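Local coordinates for protein methylxanthine N3-demethylase NdmB (Pseudomonas putida, PDB 6ICL) that removes the N3-methyl group of theobromine and related methylxanthines as formaldehyde, as a Rieske-type non-heme iron oxygenase using NADH and O2, at residues A[271-276]-A[289-294]. Residues are numbered along the deposited sequence; the frame is centred on the assembly and turned at random.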
ATOM      1  N   PHE A 271      19.745  -4.539 -39.234  1.00 50.16           N
ATOM      2  CA  PHE A 271      19.055  -4.176 -38.007  1.00 49.04           C
ATOM      3  C   PHE A 271      20.139  -3.949 -36.966  1.00 46.12           C
ATOM      4  O   PHE A 271      21.004  -4.810 -36.802  1.00 46.21           O
ATOM      5  CB  PHE A 271      18.098  -5.309 -37.601  1.00 45.74           C
ATOM      6  CG  PHE A 271      17.281  -5.032 -36.386  1.00 49.94           C
ATOM      7  CD1 PHE A 271      16.061  -4.385 -36.491  1.00 48.18           C
ATOM      8  CD2 PHE A 271      17.708  -5.464 -35.127  1.00 48.11           C
ATOM      9  CE1 PHE A 271      15.273  -4.147 -35.352  1.00 48.89           C
ATOM     10  CE2 PHE A 271      16.938  -5.225 -33.983  1.00 47.53           C
ATOM     11  CZ  PHE A 271      15.712  -4.567 -34.100  1.00 48.38           C
ATOM     12  N   VAL A 272      20.135  -2.796 -36.298  1.00 38.94           N
ATOM     13  CA  VAL A 272      21.116  -2.500 -35.254  1.00 39.17           C
ATOM     14  C   VAL A 272      20.436  -2.518 -33.881  1.00 41.89           C
ATOM     15  O   VAL A 272      19.441  -1.815 -33.658  1.00 35.12           O
ATOM     16  CB  VAL A 272      21.804  -1.148 -35.482  1.00 39.49           C
ATOM     17  CG1 VAL A 272      22.758  -0.859 -34.322  1.00 35.14           C
ATOM     18  CG2 VAL A 272      22.558  -1.149 -36.807  1.00 39.74           C
ATOM     19  N   LEU A 273      20.974  -3.329 -32.972  1.00 38.32           N
ATOM     20  CA  LEU A 273      20.594  -3.317 -31.565  1.00 37.80           C
ATOM     21  C   LEU A 273      21.817  -2.880 -30.776  1.00 39.70           C
ATOM     22  O   LEU A 273      22.903  -3.460 -30.919  1.00 39.53           O
ATOM     23  CB  LEU A 273      20.080  -4.684 -31.094  1.00 36.35           C
ATOM     24  CG  LEU A 273      19.465  -4.731 -29.675  1.00 43.05           C
ATOM     25  CD1 LEU A 273      18.268  -3.768 -29.521  1.00 36.43           C
ATOM     26  CD2 LEU A 273      19.060  -6.149 -29.257  1.00 44.07           C
ATOM     27  N   TRP A 274      21.652  -1.830 -29.993  1.00 34.83           N
ATOM     28  CA  TRP A 274      22.731  -1.218 -29.247  1.00 37.20           C
ATOM     29  C   TRP A 274      22.324  -1.082 -27.789  1.00 40.39           C
ATOM     30  O   TRP A 274      21.163  -0.789 -27.471  1.00 35.14           O
ATOM     31  CB  TRP A 274      23.060   0.145 -29.861  1.00 32.93           C
ATOM     32  CG  TRP A 274      24.145   0.995 -29.220  1.00 34.65           C
ATOM     33  CD1 TRP A 274      25.450   1.127 -29.642  1.00 37.05           C
ATOM     34  CD2 TRP A 274      23.996   1.891 -28.110  1.00 34.64           C
ATOM     35  NE1 TRP A 274      26.113   2.041 -28.854  1.00 36.48           N
ATOM     36  CE2 TRP A 274      25.246   2.529 -27.911  1.00 37.74           C
ATOM     37  CE3 TRP A 274      22.917   2.234 -27.273  1.00 33.34           C
ATOM     38  CZ2 TRP A 274      25.454   3.488 -26.898  1.00 35.77           C
ATOM     39  CZ3 TRP A 274      23.120   3.191 -26.280  1.00 31.75           C
ATOM     40  CH2 TRP A 274      24.376   3.800 -26.088  1.00 33.45           C
ATOM     41  N   THR A 275      23.292  -1.274 -26.905  1.00 36.81           N
ATOM     42  CA  THR A 275      23.073  -1.064 -25.489  1.00 34.87           C
ATOM     43  C   THR A 275      24.383  -0.622 -24.873  1.00 36.93           C
ATOM     44  O   THR A 275      25.460  -0.988 -25.355  1.00 34.83           O
ATOM     45  CB  THR A 275      22.550  -2.338 -24.799  1.00 38.52           C
ATOM     46  OG1 THR A 275      21.246  -2.642 -25.310  1.00 46.73           O
ATOM     47  CG2 THR A 275      22.442  -2.147 -23.282  1.00 37.95           C
ATOM     48  N   THR A 276      24.278   0.199 -23.830  1.00 31.34           N
ATOM     49  CA  THR A 276      25.393   0.521 -22.965  1.00 31.83           C
ATOM     50  C   THR A 276      24.903   0.452 -21.527  1.00 36.51           C
ATOM     51  O   THR A 276      23.813   0.950 -21.209  1.00 32.56           O
ATOM     52  CB  THR A 276      25.963   1.909 -23.293  1.00 35.50           C
ATOM     53  OG1 THR A 276      26.515   1.886 -24.615  1.00 34.61           O
ATOM     54  CG2 THR A 276      27.071   2.279 -22.328  1.00 30.00           C
ATOM     55  N   MET A 289      19.217   1.472 -24.251  1.00 34.74           N
ATOM     56  CA  MET A 289      19.035   0.700 -25.468  1.00 37.79           C
ATOM     57  C   MET A 289      18.649   1.617 -26.624  1.00 38.52           C
ATOM     58  O   MET A 289      17.847   2.546 -26.448  1.00 32.69           O
ATOM     59  CB  MET A 289      17.957  -0.364 -25.268  1.00 33.34           C
ATOM     60  CG  MET A 289      17.662  -1.172 -26.509  1.00 39.11           C
ATOM     61  SD  MET A 289      16.383  -2.381 -26.168  1.00 48.65           S
ATOM     62  CE  MET A 289      14.935  -1.367 -26.335  1.00 47.31           C
ATOM     63  N   ILE A 290      19.220   1.347 -27.808  1.00 36.15           N
ATOM     64  CA  ILE A 290      18.870   2.038 -29.048  1.00 33.11           C
ATOM     65  C   ILE A 290      18.627   0.990 -30.128  1.00 39.75           C
ATOM     66  O   ILE A 290      19.429   0.061 -30.299  1.00 37.86           O
ATOM     67  CB  ILE A 290      19.959   3.041 -29.480  1.00 34.79           C
ATOM     68  CG1 ILE A 290      20.088   4.130 -28.406  1.00 32.13           C
ATOM     69  CG2 ILE A 290      19.644   3.643 -30.872  1.00 33.35           C
ATOM     70  CD1 ILE A 290      21.139   5.208 -28.686  1.00 35.32           C
ATOM     71  N   ILE A 291      17.504   1.111 -30.825  1.00 36.59           N
ATOM     72  CA  ILE A 291      17.156   0.237 -31.940  1.00 35.96           C
ATOM     73  C   ILE A 291      17.188   1.071 -33.213  1.00 43.73           C
ATOM     74  O   ILE A 291      16.545   2.127 -33.280  1.00 41.94           O
ATOM     75  CB  ILE A 291      15.769  -0.393 -31.736  1.00 39.58           C
ATOM     76  CG1 ILE A 291      15.690  -1.095 -30.375  1.00 35.22           C
ATOM     77  CG2 ILE A 291      15.437  -1.353 -32.868  1.00 37.68           C
ATOM     78  CD1 ILE A 291      14.280  -1.558 -30.013  1.00 39.72           C
ATOM     79  N   VAL A 292      17.952   0.619 -34.208  1.00 40.06           N
ATOM     80  CA  VAL A 292      18.017   1.256 -35.520  1.00 39.11           C
ATOM     81  C   VAL A 292      17.576   0.242 -36.552  1.00 43.53           C
ATOM     82  O   VAL A 292      18.097  -0.881 -36.593  1.00 42.64           O
ATOM     83  CB  VAL A 292      19.422   1.771 -35.857  1.00 38.93           C
ATOM     84  CG1 VAL A 292      19.374   2.601 -37.167  1.00 42.82           C
ATOM     85  CG2 VAL A 292      19.958   2.594 -34.701  1.00 40.93           C
ATOM     86  N   ARG A 293      16.601   0.626 -37.365  1.00 41.65           N
ATOM     87  CA  ARG A 293      16.017  -0.297 -38.320  1.00 47.55           C
ATOM     88  C   ARG A 293      15.663   0.464 -39.587  1.00 45.31           C
ATOM     89  O   ARG A 293      15.508   1.687 -39.575  1.00 47.27           O
ATOM     90  CB  ARG A 293      14.774  -0.985 -37.748  1.00 42.05           C
ATOM     91  CG  ARG A 293      13.500  -0.123 -37.803  1.00 42.85           C
ATOM     92  CD  ARG A 293      12.438  -0.715 -36.909  1.00 41.95           C
ATOM     93  NE  ARG A 293      11.093  -0.169 -37.097  1.00 43.03           N
ATOM     94  CZ  ARG A 293      10.556   0.818 -36.378  1.00 41.68           C
ATOM     95  NH1 ARG A 293      11.252   1.429 -35.424  1.00 40.95           N
ATOM     96  NH2 ARG A 293       9.312   1.208 -36.628  1.00 39.87           N
ATOM     97  N   GLU A 294      15.533  -0.282 -40.682  1.00 49.29           N
ATOM     98  CA  GLU A 294      15.101   0.303 -41.945  1.00 49.84           C
ATOM     99  C   GLU A 294      13.651   0.754 -41.838  1.00 48.46           C
ATOM    100  O   GLU A 294      12.830   0.091 -41.200  1.00 49.67           O
ATOM    101  CB  GLU A 294      15.259  -0.721 -43.071  1.00 52.87           C
ATOM    102  CG  GLU A 294      16.717  -0.998 -43.432  1.00 56.96           C
ATOM    103  CD  GLU A 294      16.911  -2.225 -44.304  1.00 66.85           C
ATOM    104  OE1 GLU A 294      15.904  -2.825 -44.755  1.00 68.87           O
ATOM    105  OE2 GLU A 294      18.090  -2.588 -44.531  1.00 68.94           O
TER
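F271 reaches across to the neighbouring strand with its ring tip, CZ lying 3.5 Å from I291 CG2, while CD1 touches R293 CB. A chi1 of -177°, which sets CG opposite the backbone N, tips the ring toward the partner strand, and V292 O sits over one ring face. Replaced by alanine, F271 would lose its ring, and I291 CG2 and R293 CB would probably be left without that aromatic contact. On the side of the sheet that carries F271, L273 CD1 packs 3.8 Å from I291 CG1 and also meets M289 CG. The opposite side carries V272 against V292, CB to CB, and W274 beside I290, with W274 CE3 3.6 Å from I290 CG1. V272 and V292 exchange backbone bonds, V272 N to V292 O being 2.8 Å, as do W274 and I290. Further out, helix 300-319 meets L273 and M289, and strand 146-150 meets W274 and I290; W274 NE1 hydrogen-bonds to Y162 O, and D296 and D300 form salt bridges with R293. The strands form a hairpin in the seven-stranded antiparallel sheet of the C-terminal catalytic domain, 284-294 lying between 171-181 and 270-281. Paired amides thus join the two strands, meeting backbone polarity within the sheet, while largely apolar chains, R293 apart, pack across it.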